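Local atomic coordinates of intergenic-region protein (Escherichia coli CFT073, PDB entry 2WJ9), a protein that probably counteracts host restriction of incoming DNA, acting as an antirestriction protein. Residues B[96-99]-B[103-106]; B[145-150]-B[154-159]. All blocks are in the same frame, centred on the assembly; numbering follows the deposited sequence.

Interaction 1. Residues B[96-99]-B[103-106]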
loop_
_atom_site.group_PDB
_atom_site.type_symbol
_atom_site.label_atom_id
_atom_site.label_comp_id
_atom_site.label_asym_id
_atom_site.label_seq_id
_atom_site.Cartn_x
_atom_site.Cartn_y
_atom_site.Cartn_z
ATOM N N TYR B 96 18.360 -0.857 1.810
ATOM C CA TYR B 96 17.572 -0.816 3.053
ATOM C C TYR B 96 16.312 -1.701 2.992
ATOM O O TYR B 96 15.660 -1.807 1.954
ATOM C CB TYR B 96 17.143 0.629 3.368
ATOM C CG TYR B 96 18.300 1.560 3.638
ATOM C CD1 TYR B 96 18.847 1.671 4.913
ATOM C CD2 TYR B 96 18.857 2.322 2.618
ATOM C CE1 TYR B 96 19.918 2.519 5.164
ATOM C CE2 TYR B 96 19.921 3.183 2.857
ATOM C CZ TYR B 96 20.458 3.271 4.131
ATOM O OH TYR B 96 21.532 4.115 4.370
ATOM N N THR B 97 15.978 -2.308 4.129
ATOM C CA THR B 97 14.696 -2.998 4.334
ATOM C C THR B 97 13.796 -2.200 5.289
ATOM O O THR B 97 14.298 -1.452 6.132
ATOM C CB THR B 97 14.888 -4.445 4.883
ATOM O OG1 THR B 97 15.536 -4.431 6.169
ATOM C CG2 THR B 97 15.708 -5.283 3.900
ATOM N N LEU B 98 12.479 -2.371 5.138
ATOM C CA LEU B 98 11.475 -1.711 5.987
ATOM C C LEU B 98 10.747 -2.789 6.809
ATOM O O LEU B 98 10.595 -3.915 6.346
ATOM C CB LEU B 98 10.477 -0.905 5.126
ATOM C CG LEU B 98 10.957 0.416 4.475
ATOM C CD1 LEU B 98 10.044 0.814 3.329
ATOM C CD2 LEU B 98 11.070 1.549 5.493
ATOM N N ASN B 99 10.289 -2.435 8.005
ATOM C CA ASN B 99 9.596 -3.399 8.897
ATOM C C ASN B 99 8.124 -3.682 8.531
ATOM O O ASN B 99 7.412 -4.382 9.285
ATOM C CB ASN B 99 9.718 -2.968 10.364
ATOM C CG ASN B 99 9.117 -1.597 10.637
ATOM O OD1 ASN B 99 8.959 -0.786 9.729
ATOM N ND2 ASN B 99 8.792 -1.328 11.896
ATOM N N ALA B 103 11.281 -2.290 0.817
ATOM C CA ALA B 103 12.728 -2.236 0.621
ATOM C C ALA B 103 13.043 -1.138 -0.397
ATOM O O ALA B 103 12.216 -0.834 -1.272
ATOM C CB ALA B 103 13.264 -3.600 0.145
ATOM N N PHE B 104 14.223 -0.540 -0.273
ATOM C CA PHE B 104 14.630 0.548 -1.173
ATOM C C PHE B 104 16.150 0.774 -1.176
ATOM O O PHE B 104 16.905 0.088 -0.488
ATOM C CB PHE B 104 13.867 1.840 -0.836
ATOM C CG PHE B 104 14.220 2.444 0.495
ATOM C CD1 PHE B 104 15.104 3.505 0.577
ATOM C CD2 PHE B 104 13.654 1.961 1.671
ATOM C CE1 PHE B 104 15.426 4.082 1.801
ATOM C CE2 PHE B 104 13.973 2.535 2.902
ATOM C CZ PHE B 104 14.854 3.592 2.968
ATOM N N MET B 105 16.609 1.715 -1.987
ATOM C CA MET B 105 18.019 2.101 -1.987
ATOM C C MET B 105 18.131 3.614 -1.927
ATOM O O MET B 105 17.315 4.321 -2.515
ATOM C CB MET B 105 18.752 1.552 -3.221
ATOM C CG MET B 105 18.301 2.129 -4.553
ATOM S SD MET B 105 19.076 1.361 -6.006
ATOM C CE MET B 105 20.760 1.231 -5.465
ATOM N N ALA B 106 19.134 4.101 -1.206
ATOM C CA ALA B 106 19.350 5.546 -1.055
ATOM C C ALA B 106 20.751 5.836 -0.531
ATOM O O ALA B 106 21.417 4.946 -0.010
ATOM C CB ALA B 106 18.308 6.120 -0.087
#
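A beta hairpin brings Y96 and F104 together, with strand 93-98 running antiparallel to strand 103-107. Y96 and F104 are a hydrogen-bonded pair: Y96 N donates to F104 O at 2.9 Å, and F104 N returns the bond to Y96 O, also at 2.9 Å. Backbone bonds between A106 and N94 continue the ladder. The next pair toward the loop, T97 with A103, is non-hydrogen-bonded, and the two CA atoms come within 4.3 Å. In addition to its N-H bond, Y96 O receives a weaker CA-H...O contact from A103 CA at 3.2 Å. The short axes lie at 144°, well off exactly antiparallel.

Side chains meet on the face that carries Y96 and F104. With CG between its own backbone N and carbonyl carbon (chi1 68°), F104 swings its ring back across the neighbouring strand. Y96 CB sits over one face of that ring, 3.9 Å from the centroid, a CH-pi contact offset toward the rim. The two aromatic planes are nearly parallel (20°) but displaced so far, centroids 5.3 Å apart, that little of one ring lies over the other. L98 CG lies at the edge of the F104 ring, 4.0 Å from F104 CE2, the two side chains crossing at about a right angle. The Y96 ring turns an edge to A106 O.

Helices 132-151 and 154-168 cover this face; T97 and A103 on the other meet helix 59-64. Strand 48-50 flanks strand 93-98, completing a three-stranded antiparallel sheet whose second and third strands form the hairpin.

Interaction 2. Residues B[145-150]-B[154-159]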
loop_
_atom_site.group_PDB
_atom_site.type_symbol
_atom_site.label_atom_id
_atom_site.label_comp_id
_atom_site.label_asym_id
_atom_site.label_seq_id
_atom_site.Cartn_x
_atom_site.Cartn_y
_atom_site.Cartn_z
ATOM N N SER B 145 6.279 2.675 -9.099
ATOM C CA SER B 145 4.964 3.000 -9.651
ATOM C C SER B 145 4.934 2.802 -11.171
ATOM O O SER B 145 3.995 2.219 -11.708
ATOM C CB SER B 145 4.545 4.427 -9.274
ATOM O OG SER B 145 5.562 5.377 -9.553
ATOM N N HIS B 146 5.967 3.289 -11.857
ATOM C CA HIS B 146 6.090 3.101 -13.294
ATOM C C HIS B 146 6.132 1.614 -13.655
ATOM O O HIS B 146 5.416 1.152 -14.538
ATOM C CB HIS B 146 7.338 3.835 -13.813
ATOM C CG HIS B 146 7.467 3.851 -15.302
ATOM N ND1 HIS B 146 8.024 2.809 -16.016
ATOM C CD2 HIS B 146 7.154 4.806 -16.212
ATOM C CE1 HIS B 146 8.023 3.114 -17.302
ATOM N NE2 HIS B 146 7.502 4.319 -17.448
ATOM N N HIS B 147 6.941 0.849 -12.923
ATOM C CA HIS B 147 7.155 -0.547 -13.282
ATOM C C HIS B 147 5.928 -1.418 -12.951
ATOM O O HIS B 147 5.637 -2.387 -13.661
ATOM C CB HIS B 147 8.414 -1.078 -12.589
ATOM C CG HIS B 147 9.029 -2.260 -13.274
ATOM N ND1 HIS B 147 9.461 -2.224 -14.582
ATOM C CD2 HIS B 147 9.294 -3.512 -12.827
ATOM C CE1 HIS B 147 9.959 -3.402 -14.914
ATOM N NE2 HIS B 147 9.870 -4.203 -13.865
ATOM N N ALA B 148 5.201 -1.051 -11.894
ATOM C CA ALA B 148 3.917 -1.697 -11.585
ATOM C C ALA B 148 2.913 -1.516 -12.735
ATOM O O ALA B 148 2.211 -2.458 -13.123
ATOM C CB ALA B 148 3.338 -1.146 -10.280
ATOM N N CYS B 149 2.865 -0.315 -13.298
ATOM C CA CYS B 149 1.939 -0.040 -14.397
ATOM C C CYS B 149 2.339 -0.746 -15.700
ATOM O O CYS B 149 1.476 -1.152 -16.477
ATOM C CB CYS B 149 1.786 1.459 -14.640
ATOM S SG CYS B 149 1.074 2.354 -13.256
ATOM N N ARG B 150 3.639 -0.891 -15.934
ATOM C CA ARG B 150 4.123 -1.602 -17.114
ATOM C C ARG B 150 3.881 -3.116 -17.025
ATOM O O ARG B 150 3.444 -3.734 -17.989
ATOM C CB ARG B 150 5.613 -1.318 -17.350
ATOM C CG ARG B 150 6.206 -2.138 -18.484
ATOM C CD ARG B 150 7.631 -1.758 -18.798
ATOM N NE ARG B 150 8.190 -2.661 -19.796
ATOM C CZ ARG B 150 9.407 -2.557 -20.328
ATOM N NH1 ARG B 150 10.212 -1.572 -19.973
ATOM N NH2 ARG B 150 9.820 -3.442 -21.224
ATOM N N TYR B 154 1.310 -7.324 -9.232
ATOM C CA TYR B 154 0.857 -6.777 -7.946
ATOM C C TYR B 154 1.954 -6.767 -6.873
ATOM O O TYR B 154 1.910 -5.965 -5.945
ATOM C CB TYR B 154 -0.386 -7.522 -7.436
ATOM C CG TYR B 154 -1.652 -7.209 -8.208
ATOM C CD1 TYR B 154 -2.443 -6.110 -7.875
ATOM C CD2 TYR B 154 -2.063 -8.014 -9.266
ATOM C CE1 TYR B 154 -3.605 -5.814 -8.583
ATOM C CE2 TYR B 154 -3.233 -7.726 -9.978
ATOM C CZ TYR B 154 -3.995 -6.624 -9.632
ATOM O OH TYR B 154 -5.159 -6.345 -10.335
ATOM N N ALA B 155 2.938 -7.647 -6.995
ATOM C CA ALA B 155 4.094 -7.606 -6.090
ATOM C C ALA B 155 4.849 -6.265 -6.188
ATOM O O ALA B 155 5.353 -5.767 -5.188
ATOM C CB ALA B 155 5.040 -8.777 -6.356
ATOM N N MET B 156 4.906 -5.674 -7.383
ATOM C CA MET B 156 5.568 -4.367 -7.567
ATOM C C MET B 156 4.710 -3.261 -6.936
ATOM O O MET B 156 5.241 -2.359 -6.261
ATOM C CB MET B 156 5.837 -4.084 -9.052
ATOM C CG MET B 156 6.668 -2.822 -9.333
ATOM S SD MET B 156 8.459 -2.902 -9.111
ATOM C CE MET B 156 8.656 -2.742 -7.331
ATOM N N THR B 157 3.396 -3.348 -7.157
ATOM C CA THR B 157 2.407 -2.454 -6.520
ATOM C C THR B 157 2.552 -2.442 -4.990
ATOM O O THR B 157 2.529 -1.382 -4.350
ATOM C CB THR B 157 0.941 -2.849 -6.885
ATOM O OG1 THR B 157 0.847 -3.265 -8.257
ATOM C CG2 THR B 157 -0.032 -1.689 -6.634
ATOM N N VAL B 158 2.699 -3.623 -4.391
ATOM C CA VAL B 158 2.874 -3.693 -2.948
ATOM C C VAL B 158 4.158 -2.995 -2.459
ATOM O O VAL B 158 4.112 -2.269 -1.468
ATOM C CB VAL B 158 2.787 -5.143 -2.451
ATOM C CG1 VAL B 158 3.251 -5.250 -0.999
ATOM C CG2 VAL B 158 1.358 -5.676 -2.642
ATOM N N HIS B 159 5.274 -3.187 -3.161
ATOM C CA HIS B 159 6.500 -2.419 -2.882
ATOM C C HIS B 159 6.250 -0.898 -2.937
ATOM O O HIS B 159 6.734 -0.149 -2.081
ATOM C CB HIS B 159 7.649 -2.825 -3.821
ATOM C CG HIS B 159 8.491 -3.950 -3.296
ATOM N ND1 HIS B 159 9.194 -3.863 -2.113
ATOM C CD2 HIS B 159 8.741 -5.187 -3.791
ATOM C CE1 HIS B 159 9.827 -5.003 -1.892
ATOM N NE2 HIS B 159 9.576 -5.823 -2.898
#
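Segments 145-150 and 154-159, on helices 132-151 and 154-168, run nearly antiparallel, their short axes at 160° and 8.2 Å apart at closest approach. A148 and M156 mark the point where the backbones come nearest, with CA atoms 5.1 Å apart. The small A148 side chain faces the other helix at this point. M156 lays its side chain against the opposite backbone, its CG 3.4 Å from A148 N and 3.8 Å from A148 CB. With CG anti to the backbone N (chi1 -173°), the bend at chi2 (79°) brings SD beside H147.

There the sulfur meets the imidazole at its edge, near the ring plane: M156 SD is 3.9 Å from H147 CD2 and equally close to H147 CB. The ring is held from beyond the pair, since H147 NE2 is hydrogen-bonded to P68 O. A148 CB also reaches T157, 3.8 Å from T157 OG1. That hydroxyl has its main polar partner in A36 O of the second subunit, with a weak bond to C153 O of its own chain.

L73 of helix 73-84 packs on both H147 and M156, closing one side of the helix pair. The second subunit lies across another: its A36 rests on A148, and its C37 forms a disulfide with C149, fastening helix 132-151 to the neighbouring chain beside the turn into helix 154-168.

How the interactions relate
From the N terminus, strand 48-50 comes first and, after helices 59-64 and 73-84, is joined in the sheet by strand 93-98. Interaction 1 then closes the short loop 99-102 between strands 93-98 and 103-107. The chain passes through the two-stranded sheet 117-121/126-130 into helix 132-151, and interaction 2 closes the short connection to helix 154-168. The two contacts come in series, neither nested nor crossed. Their centres are 16 Å apart, yet they touch where A103 N packs near H159 ND1, 3.9 Å away. The helices paired in interaction 2 also carry, on earlier or later turns, residues packed on the hairpin, joining sheet, helix pair and subunit interface.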